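Putative cobalamin synthesis related protein (PDB 2NPN) binds S-adenosylmethionine and is probably a tetrapyrrole methyltransferase of cobalamin biosynthesis, probably a precorrin-6A synthase (deacetylating). Local coordinates at residues T4-G9 against K137-I142; Q30-L35 against A106-G111; T94-T99 against E130-D135. All blocks are in the same frame, centred on the assembly; numbering follows the deposited sequence.

Contacts 1 and 2 are two seams of one five-stranded parallel sheet, and they show how the same backbone pairing is dressed differently by position. Contact 2 is the more buried: all of its touching residues but one are buried, and aliphatic groups line both faces, with the Phe107 ring on one. Contact 1 joins strand 3-9 to one of the two outermost strands, 134-139, so Lys137 and Val138 are exposed there. The two seams meet where strand 3-9 runs beside strand 104-109, their centres about 9 Å apart. Contact 3, about 17 Å from contact 1 between centres, joins helix 78-98 to the turn leading into strand 134-139; there a single arginine replaces the backbone ladder.

Contact 1: residues T4-G9 against K137-I142; sequences TIYVIG and KVIPGI
Tyr6 and Lys137 stand side by side on neighbouring parallel strands, their side chains pointing the same way from one face of the sheet. CB of Lys137 lies 4.1 Å from CD1 of Tyr6. With its CG anti to the carbonyl carbon (chi1 -59°) and a straight second torsion, the lysine brings CD to 3.8 Å from CG2 of Thr4; the bend at chi3 turns only the chain beyond CD. That threonine methyl in turn sits over the centre of one face of the Tyr6 ring, so the phenol and the aliphatic part of the lysine share a neighbour. Farther along the same face, Ile139 runs its long branch between two residues: CD1 lies 3.8 Å from CD1 of Tyr6, crossing that side chain at a slant, and 4.0 Å from CG1 of Ile8, which it accompanies in the same direction. On the other face Val7 and Val138 touch more loosely.

Beneath these groups the backbones form a regular parallel ladder. Lys137 N donates to Ile5 O and Val7 N to Lys137 O, after which Ile139 N to Val7 O and Gly9 N to Ile139 O continue the zigzag. Past Ile139 the paired strand ends, and a water donates to both Gly9 O, at 2.7 Å, and Pro140 O. Gly141 N is held by OD1 of Asp112, a residue that binds S-adenosylmethionine.

This is the edge seam of an alpha/beta sheet: strand 3-9 also pairs with strand 104-109, helix 20-28 packs on the Ile8 and Ile139 face, and helix 119-130 against Val7 and Val138.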
loop_
_atom_site.group_PDB
_atom_site.type_symbol
_atom_site.label_atom_id
_atom_site.label_comp_id
_atom_site.label_asym_id
_atom_site.label_seq_id
_atom_site.Cartn_x
_atom_site.Cartn_y
_atom_site.Cartn_z
ATOM N N THR A 4 -17.115 -1.027 16.328
ATOM C CA THR A 4 -16.015 -1.776 15.700
ATOM C C THR A 4 -15.438 -0.957 14.564
ATOM O O THR A 4 -16.192 -0.465 13.746
ATOM C CB THR A 4 -16.516 -3.106 15.143
ATOM O OG1 THR A 4 -16.986 -3.904 16.244
ATOM C CG2 THR A 4 -15.403 -3.856 14.399
ATOM N N ILE A 5 -14.111 -0.790 14.546
ATOM C CA ILE A 5 -13.416 -0.173 13.434
ATOM C C ILE A 5 -12.623 -1.264 12.714
ATOM O O ILE A 5 -11.665 -1.802 13.266
ATOM C CB ILE A 5 -12.457 0.966 13.882
ATOM C CG1 ILE A 5 -13.212 2.131 14.539
ATOM C CG2 ILE A 5 -11.656 1.466 12.684
ATOM C CD1 ILE A 5 -12.332 3.193 15.170
ATOM N N TYR A 6 -13.069 -1.640 11.513
ATOM C CA TYR A 6 -12.350 -2.590 10.705
ATOM C C TYR A 6 -11.320 -1.792 9.920
ATOM O O TYR A 6 -11.653 -0.794 9.304
ATOM C CB TYR A 6 -13.247 -3.306 9.707
ATOM C CG TYR A 6 -14.229 -4.231 10.285
ATOM C CD1 TYR A 6 -13.827 -5.462 10.750
ATOM C CD2 TYR A 6 -15.587 -3.918 10.291
ATOM C CE1 TYR A 6 -14.719 -6.366 11.250
ATOM C CE2 TYR A 6 -16.520 -4.829 10.806
ATOM C CZ TYR A 6 -16.060 -6.053 11.279
ATOM O OH TYR A 6 -16.950 -6.964 11.797
ATOM N N VAL A 7 -10.078 -2.270 9.914
ATOM C CA VAL A 7 -9.046 -1.657 9.077
ATOM C C VAL A 7 -8.712 -2.713 8.035
ATOM O O VAL A 7 -8.130 -3.744 8.366
ATOM C CB VAL A 7 -7.806 -1.250 9.901
ATOM C CG1 VAL A 7 -6.754 -0.618 8.995
ATOM C CG2 VAL A 7 -8.242 -0.296 11.038
ATOM N N ILE A 8 -9.169 -2.472 6.821
ATOM C CA ILE A 8 -9.271 -3.548 5.838
ATOM C C ILE A 8 -8.253 -3.352 4.699
ATOM O O ILE A 8 -8.362 -2.406 3.905
ATOM C CB ILE A 8 -10.708 -3.672 5.221
ATOM C CG1 ILE A 8 -11.766 -3.726 6.330
ATOM C CG2 ILE A 8 -10.755 -4.869 4.254
ATOM C CD1 ILE A 8 -13.147 -4.017 5.845
ATOM N N GLY A 9 -7.347 -4.301 4.544
ATOM C CA GLY A 9 -6.483 -4.300 3.393
ATOM C C GLY A 9 -7.287 -4.730 2.177
ATOM O O GLY A 9 -7.993 -5.738 2.218
ATOM N N LYS A 137 -10.199 -3.864 14.600
ATOM C CA LYS A 137 -9.946 -5.181 14.025
ATOM C C LYS A 137 -9.281 -5.019 12.637
ATOM O O LYS A 137 -9.849 -4.417 11.722
ATOM C CB LYS A 137 -11.249 -5.978 13.910
ATOM C CG LYS A 137 -11.980 -6.186 15.269
ATOM C CD LYS A 137 -13.282 -6.930 15.097
ATOM C CE LYS A 137 -13.075 -8.447 14.951
ATOM N NZ LYS A 137 -14.330 -9.171 15.302
ATOM N N VAL A 138 -8.092 -5.592 12.498
ATOM C CA VAL A 138 -7.313 -5.431 11.297
ATOM C C VAL A 138 -7.520 -6.679 10.449
ATOM O O VAL A 138 -7.410 -7.820 10.931
ATOM C CB VAL A 138 -5.838 -5.229 11.620
ATOM C CG1 VAL A 138 -5.014 -5.114 10.336
ATOM C CG2 VAL A 138 -5.638 -4.034 12.550
ATOM N N ILE A 139 -7.764 -6.429 9.165
ATOM C CA ILE A 139 -7.993 -7.472 8.182
ATOM C C ILE A 139 -6.867 -7.406 7.135
ATOM O O ILE A 139 -6.752 -6.410 6.432
ATOM C CB ILE A 139 -9.394 -7.313 7.530
ATOM C CG1 ILE A 139 -10.475 -7.450 8.612
ATOM C CG2 ILE A 139 -9.529 -8.261 6.394
ATOM C CD1 ILE A 139 -11.925 -7.289 8.077
ATOM N N PRO A 140 -6.000 -8.438 7.074
ATOM C CA PRO A 140 -4.892 -8.446 6.112
ATOM C C PRO A 140 -5.338 -8.448 4.672
ATOM O O PRO A 140 -6.423 -8.939 4.348
ATOM C CB PRO A 140 -4.153 -9.754 6.399
ATOM C CG PRO A 140 -4.798 -10.387 7.527
ATOM C CD PRO A 140 -5.994 -9.622 7.951
ATOM N N GLY A 141 -4.448 -7.962 3.822
ATOM C CA GLY A 141 -4.646 -8.012 2.390
ATOM C C GLY A 141 -3.330 -8.288 1.689
ATOM O O GLY A 141 -2.270 -8.236 2.280
ATOM N N ILE A 142 -3.448 -8.509 0.390
ATOM C CA ILE A 142 -2.315 -8.836 -0.457
ATOM C C ILE A 142 -1.465 -7.599 -0.736
ATOM O O ILE A 142 -1.909 -6.628 -1.339
ATOM C CB ILE A 142 -2.791 -9.473 -1.778
ATOM C CG1 ILE A 142 -3.558 -10.760 -1.499
ATOM C CG2 ILE A 142 -1.627 -9.747 -2.689
ATOM C CD1 ILE A 142 -2.840 -11.818 -0.709
HETATM O O HOH W 1 -8.087 -8.430 1.666
#

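Contact 2: residues Q30-L35 against A106-G111; sequences QAIVAL and AFLVWG. With SAM (S-adenosylmethionine), chain C.
Ala106 O accepts the shortest direct hydrogen bond between the two strands, 2.8 Å from Val33 N, and the CA of Ile32 adds a C-H contact to the same oxygen. The parallel ladder continues on both sides of it: Ala106 N donates to Ala31 O, and Leu108 N reaches Val33 O nearly in line with the carbonyl. Farther on, a water takes over the link, accepting from Leu35 N and donating to Leu108 O at 2.8 Å.

The side chains divide between the two faces. On one, CB of Val33 lies over the face of the Phe107 ring in a CH-pi contact, 4.0 Å from the centroid and displaced toward the rim. Val33 CG1, anti to the backbone N (chi1 179°), comes down on the ring atom CE1 at 3.5 Å, and Leu35 CD1 approaches that same carbon obliquely. On the other, Ile32 CG2 meets CG of Leu108 at 3.6 Å.

Farther along the 106-111 segment, Trp110 O accepts a hydrogen bond from SAM N, 3.0 Å away. An interior seam of a helix-flanked parallel sheet, held by backbone hydrogen bonds amid apolar groups, thus leads to a carbonyl that holds the amino group of S-adenosylmethionine.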
loop_
_atom_site.group_PDB
_atom_site.type_symbol
_atom_site.label_atom_id
_atom_site.label_comp_id
_atom_site.label_asym_id
_atom_site.label_seq_id
_atom_site.Cartn_x
_atom_site.Cartn_y
_atom_site.Cartn_z
ATOM N N GLN A 30 -21.310 -0.130 8.269
ATOM C CA GLN A 30 -22.346 0.877 8.080
ATOM C C GLN A 30 -21.796 2.204 7.520
ATOM O O GLN A 30 -22.578 3.094 7.122
ATOM C CB GLN A 30 -23.038 1.118 9.396
ATOM C CG GLN A 30 -24.065 0.057 9.703
ATOM C CD GLN A 30 -23.977 -0.439 11.135
ATOM O OE1 GLN A 30 -22.928 -0.329 11.776
ATOM N NE2 GLN A 30 -25.061 -1.013 11.631
ATOM N N ALA A 31 -20.476 2.350 7.550
ATOM C CA ALA A 31 -19.767 3.463 6.952
ATOM C C ALA A 31 -18.394 3.020 6.513
ATOM O O ALA A 31 -17.827 2.165 7.135
ATOM C CB ALA A 31 -19.626 4.627 7.921
ATOM N N ILE A 32 -17.894 3.658 5.456
ATOM C CA ILE A 32 -16.592 3.370 4.881
ATOM C C ILE A 32 -15.776 4.650 4.752
ATOM O O ILE A 32 -16.253 5.654 4.230
ATOM C CB ILE A 32 -16.695 2.668 3.515
ATOM C CG1 ILE A 32 -17.409 1.321 3.652
ATOM C CG2 ILE A 32 -15.285 2.419 2.953
ATOM C CD1 ILE A 32 -17.661 0.608 2.321
ATOM N N VAL A 33 -14.532 4.594 5.223
ATOM C CA VAL A 33 -13.613 5.753 5.205
ATOM C C VAL A 33 -12.327 5.324 4.483
ATOM O O VAL A 33 -11.858 4.179 4.582
ATOM C CB VAL A 33 -13.241 6.236 6.636
ATOM C CG1 VAL A 33 -12.247 7.444 6.604
ATOM C CG2 VAL A 33 -14.509 6.590 7.461
ATOM N N ALA A 34 -11.705 6.275 3.800
ATOM C CA ALA A 34 -10.389 6.034 3.247
ATOM C C ALA A 34 -9.549 7.288 3.438
ATOM O O ALA A 34 -10.003 8.391 3.114
ATOM C CB ALA A 34 -10.495 5.696 1.801
ATOM N N LEU A 35 -8.346 7.123 3.994
ATOM C CA LEU A 35 -7.441 8.259 4.186
ATOM C C LEU A 35 -6.516 8.286 2.979
ATOM O O LEU A 35 -5.828 7.300 2.708
ATOM C CB LEU A 35 -6.661 8.093 5.496
ATOM C CG LEU A 35 -7.540 7.912 6.750
ATOM C CD1 LEU A 35 -6.708 7.583 8.012
ATOM C CD2 LEU A 35 -8.430 9.143 7.006
ATOM N N ALA A 106 -15.603 0.752 8.402
ATOM C CA ALA A 106 -14.445 0.160 7.738
ATOM C C ALA A 106 -13.553 1.276 7.182
ATOM O O ALA A 106 -14.049 2.147 6.440
ATOM C CB ALA A 106 -14.896 -0.772 6.573
ATOM N N PHE A 107 -12.244 1.210 7.472
ATOM C CA PHE A 107 -11.239 2.024 6.793
ATOM C C PHE A 107 -10.569 1.166 5.722
ATOM O O PHE A 107 -10.139 0.048 6.031
ATOM C CB PHE A 107 -10.158 2.506 7.747
ATOM C CG PHE A 107 -10.552 3.658 8.637
ATOM C CD1 PHE A 107 -10.033 4.928 8.405
ATOM C CD2 PHE A 107 -11.392 3.458 9.698
ATOM C CE1 PHE A 107 -10.336 5.990 9.216
ATOM C CE2 PHE A 107 -11.722 4.517 10.548
ATOM C CZ PHE A 107 -11.185 5.812 10.301
ATOM N N LEU A 108 -10.457 1.680 4.501
ATOM C CA LEU A 108 -9.853 0.924 3.408
ATOM C C LEU A 108 -8.397 1.307 3.291
ATOM O O LEU A 108 -8.050 2.513 3.291
ATOM C CB LEU A 108 -10.588 1.210 2.104
ATOM C CG LEU A 108 -12.098 1.019 2.157
ATOM C CD1 LEU A 108 -12.673 1.305 0.764
ATOM C CD2 LEU A 108 -12.440 -0.351 2.688
ATOM N N VAL A 109 -7.535 0.306 3.130
ATOM C CA VAL A 109 -6.088 0.535 3.023
ATOM C C VAL A 109 -5.581 -0.295 1.848
ATOM O O VAL A 109 -5.829 -1.511 1.782
ATOM C CB VAL A 109 -5.339 0.101 4.313
ATOM C CG1 VAL A 109 -3.846 0.335 4.131
ATOM C CG2 VAL A 109 -5.895 0.899 5.516
ATOM N N TRP A 110 -4.854 0.318 0.930
ATOM C CA TRP A 110 -4.279 -0.447 -0.157
ATOM C C TRP A 110 -3.267 -1.484 0.373
ATOM O O TRP A 110 -2.510 -1.203 1.315
ATOM C CB TRP A 110 -3.577 0.496 -1.126
ATOM C CG TRP A 110 -4.472 1.375 -1.883
ATOM C CD1 TRP A 110 -4.562 2.733 -1.777
ATOM C CD2 TRP A 110 -5.427 0.984 -2.867
ATOM N NE1 TRP A 110 -5.520 3.207 -2.629
ATOM C CE2 TRP A 110 -6.078 2.151 -3.301
ATOM C CE3 TRP A 110 -5.848 -0.255 -3.370
ATOM C CZ2 TRP A 110 -7.062 2.124 -4.261
ATOM C CZ3 TRP A 110 -6.849 -0.287 -4.308
ATOM C CH2 TRP A 110 -7.436 0.893 -4.755
ATOM N N GLY A 111 -3.318 -2.681 -0.198
ATOM C CA GLY A 111 -2.395 -3.763 0.128
ATOM C C GLY A 111 -2.750 -4.369 1.468
ATOM O O GLY A 111 -3.909 -4.787 1.666
HETATM N N SAM C . 0.310 -1.122 2.299
HETATM C CA SAM C . 0.842 -1.236 0.907
HETATM C C SAM C . 1.129 -2.680 0.538
HETATM O O SAM C . 1.569 -2.940 -0.614
HETATM O OXT SAM C . 0.881 -3.582 1.363
HETATM C CB SAM C . 2.097 -0.361 0.735
HETATM C CG SAM C . 1.825 1.141 0.822
HETATM S SD SAM C . 3.254 2.231 0.499
HETATM C CE SAM C . 2.409 3.796 0.867
HETATM C "C5'" SAM C . 3.339 2.524 -1.302
HETATM C "C4'" SAM C . 4.426 1.708 -2.024
HETATM O "O4'" SAM C . 3.957 0.418 -2.238
HETATM C "C3'" SAM C . 4.797 2.208 -3.421
HETATM O "O3'" SAM C . 5.734 3.255 -3.387
HETATM C "C2'" SAM C . 5.328 0.976 -4.103
HETATM O "O2'" SAM C . 6.623 0.679 -3.609
HETATM C "C1'" SAM C . 4.339 -0.024 -3.543
HETATM N N9 SAM C . 3.148 -0.206 -4.403
HETATM C C8 SAM C . 1.834 -0.056 -3.991
HETATM N N7 SAM C . 1.000 -0.376 -4.984
HETATM C C5 SAM C . 1.769 -0.785 -6.037
HETATM C C6 SAM C . 1.457 -1.286 -7.292
HETATM N N6 SAM C . 0.174 -1.436 -7.711
HETATM N N1 SAM C . 2.491 -1.636 -8.152
HETATM C C2 SAM C . 3.802 -1.553 -7.723
HETATM N N3 SAM C . 4.116 -1.067 -6.484
HETATM C C4 SAM C . 3.123 -0.708 -5.633
HETATM O O HOH W 2 -7.633 4.455 5.202
#

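Contact 3: residues T94-T99 against E130-D135; sequences TIRERT and EDLHAD
Arg96 reaches from helix 78-98 to the turn before strand 134-139 and supplies the hydrogen bond across this contact. Its NH2 donates to the carbonyl oxygen Glu130 O at 2.9 Å, almost straight (174° at the hydrogen). The acceptor lies in the guanidinium plane, whereas the nitrogen stands tilted from the plane of the carbonyl. Asp131 O is also at the edge of the guanidinium, 3.1 Å from NH2 of Arg96. The arginine chain is extended from CG to NE, which carries the charged group from the helix surface to the carbonyls where helix 119-130 ends and Asp131 turns away with positive phi.

Apolar contact centres on Leu132, whose two methyls serve different partners. CD1 lies over one face of the Arg96 guanidinium, offset toward its rim and 3.6 Å from NE of Arg96; the two side chains slide past each other in opposite directions. The first torsion of Leu132 (chi1 -171°) sends CG toward the helix and the second (chi2 83°) parts the methyls, CD2 meeting CD1 of Ile95 at 3.9 Å. Ile5 of strand 3-9 also touches Leu132, tying this packing to the interior of the parallel sheet.

Charge pairing contributes at most at a distance: the carboxylate of Glu130 is near the guanidinium, but OE1 of Glu130 remains 5.0 Å from NH1 of Arg96. The arginine appears to act mainly through one N-H at its edge and the apolar contact of one face. Since the C-terminal end of a helix carries a partial negative charge from its dipole, the cationic group is probably favoured there electrostatically as well.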
loop_
_atom_site.group_PDB
_atom_site.type_symbol
_atom_site.label_atom_id
_atom_site.label_comp_id
_atom_site.label_asym_id
_atom_site.label_seq_id
_atom_site.Cartn_x
_atom_site.Cartn_y
_atom_site.Cartn_z
ATOM N N THR A 94 -17.533 12.045 12.064
ATOM C CA THR A 94 -18.093 11.304 10.940
ATOM C C THR A 94 -18.511 9.903 11.386
ATOM O O THR A 94 -19.595 9.418 11.036
ATOM C CB THR A 94 -17.117 11.232 9.763
ATOM O OG1 THR A 94 -16.886 12.561 9.263
ATOM C CG2 THR A 94 -17.691 10.422 8.625
ATOM N N ILE A 95 -17.649 9.270 12.181
ATOM C CA ILE A 95 -17.916 7.916 12.684
ATOM C C ILE A 95 -19.163 7.902 13.567
ATOM O O ILE A 95 -20.055 7.070 13.411
ATOM C CB ILE A 95 -16.687 7.359 13.422
ATOM C CG1 ILE A 95 -15.575 7.077 12.392
ATOM C CG2 ILE A 95 -17.022 6.057 14.182
ATOM C CD1 ILE A 95 -14.219 6.741 13.021
ATOM N N ARG A 96 -19.239 8.846 14.487
ATOM C CA ARG A 96 -20.385 8.905 15.400
ATOM C C ARG A 96 -21.678 9.237 14.679
ATOM O O ARG A 96 -22.750 8.776 15.098
ATOM C CB ARG A 96 -20.116 9.887 16.535
ATOM C CG ARG A 96 -18.956 9.494 17.439
ATOM C CD ARG A 96 -18.853 10.436 18.587
ATOM N NE ARG A 96 -17.903 9.993 19.607
ATOM C CZ ARG A 96 -16.775 10.619 19.944
ATOM N NH1 ARG A 96 -16.390 11.739 19.344
ATOM N NH2 ARG A 96 -16.025 10.121 20.906
ATOM N N GLU A 97 -21.600 10.042 13.619
ATOM C CA GLU A 97 -22.807 10.420 12.837
ATOM C C GLU A 97 -23.299 9.260 11.996
ATOM O O GLU A 97 -24.512 9.088 11.861
ATOM C CB GLU A 97 -22.542 11.584 11.875
ATOM C CG GLU A 97 -22.317 12.901 12.561
ATOM C CD GLU A 97 -21.527 13.920 11.721
ATOM O OE1 GLU A 97 -21.014 13.583 10.622
ATOM O OE2 GLU A 97 -21.423 15.092 12.178
ATOM N N ARG A 98 -22.377 8.489 11.418
ATOM C CA ARG A 98 -22.740 7.522 10.375
ATOM C C ARG A 98 -22.869 6.109 10.866
ATOM O O ARG A 98 -23.198 5.213 10.085
ATOM C CB ARG A 98 -21.766 7.570 9.190
ATOM C CG ARG A 98 -21.797 8.820 8.394
ATOM C CD ARG A 98 -20.817 8.744 7.249
ATOM N NE ARG A 98 -20.918 9.935 6.433
ATOM C CZ ARG A 98 -20.566 10.026 5.153
ATOM N NH1 ARG A 98 -20.051 9.000 4.491
ATOM N NH2 ARG A 98 -20.727 11.195 4.532
ATOM N N THR A 99 -22.569 5.873 12.140
ATOM C CA THR A 99 -22.728 4.535 12.711
ATOM C C THR A 99 -23.338 4.672 14.097
ATOM O O THR A 99 -22.999 5.585 14.840
ATOM C CB THR A 99 -21.371 3.800 12.800
ATOM O OG1 THR A 99 -20.519 4.493 13.714
ATOM C CG2 THR A 99 -20.668 3.762 11.406
ATOM N N GLU A 130 -10.000 12.088 20.629
ATOM C CA GLU A 130 -11.447 12.322 20.535
ATOM C C GLU A 130 -12.244 11.431 21.473
ATOM O O GLU A 130 -13.473 11.480 21.467
ATOM C CB GLU A 130 -11.907 12.092 19.097
ATOM C CG GLU A 130 -11.263 13.038 18.087
ATOM C CD GLU A 130 -11.489 14.512 18.395
ATOM O OE1 GLU A 130 -12.646 14.920 18.671
ATOM O OE2 GLU A 130 -10.500 15.277 18.353
ATOM N N ASP A 131 -11.540 10.648 22.291
ATOM C CA ASP A 131 -12.165 9.736 23.250
ATOM C C ASP A 131 -13.205 8.842 22.556
ATOM O O ASP A 131 -14.341 8.700 23.018
ATOM C CB ASP A 131 -12.767 10.531 24.422
ATOM C CG ASP A 131 -12.643 9.805 25.741
ATOM O OD1 ASP A 131 -11.823 8.864 25.838
ATOM O OD2 ASP A 131 -13.357 10.177 26.694
ATOM N N LEU A 132 -12.796 8.253 21.427
ATOM C CA LEU A 132 -13.658 7.357 20.656
ATOM C C LEU A 132 -13.422 5.908 21.084
ATOM O O LEU A 132 -12.358 5.312 20.799
ATOM C CB LEU A 132 -13.447 7.493 19.150
ATOM C CG LEU A 132 -14.467 6.744 18.267
ATOM C CD1 LEU A 132 -15.750 7.543 18.077
ATOM C CD2 LEU A 132 -13.839 6.383 16.935
ATOM N N HIS A 133 -14.431 5.375 21.762
ATOM C CA HIS A 133 -14.453 4.002 22.207
ATOM C C HIS A 133 -14.726 3.082 21.022
ATOM O O HIS A 133 -15.789 3.149 20.394
ATOM C CB HIS A 133 -15.523 3.830 23.285
ATOM C CG HIS A 133 -15.306 4.704 24.487
ATOM N ND1 HIS A 133 -16.150 5.738 24.819
ATOM C CD2 HIS A 133 -14.318 4.714 25.416
ATOM C CE1 HIS A 133 -15.715 6.330 25.920
ATOM N NE2 HIS A 133 -14.599 5.731 26.297
ATOM N N ALA A 134 -13.762 2.229 20.721
ATOM C CA ALA A 134 -13.902 1.303 19.608
ATOM C C ALA A 134 -13.020 0.071 19.791
ATOM O O ALA A 134 -11.976 0.132 20.439
ATOM C CB ALA A 134 -13.541 1.990 18.315
ATOM N N ASP A 135 -13.457 -1.048 19.227
ATOM C CA ASP A 135 -12.621 -2.240 19.078
ATOM C C ASP A 135 -12.045 -2.238 17.657
ATOM O O ASP A 135 -12.802 -2.351 16.684
ATOM C CB ASP A 135 -13.471 -3.494 19.338
ATOM C CG ASP A 135 -12.721 -4.797 19.087
ATOM O OD1 ASP A 135 -11.469 -4.832 19.155
ATOM O OD2 ASP A 135 -13.406 -5.805 18.819
#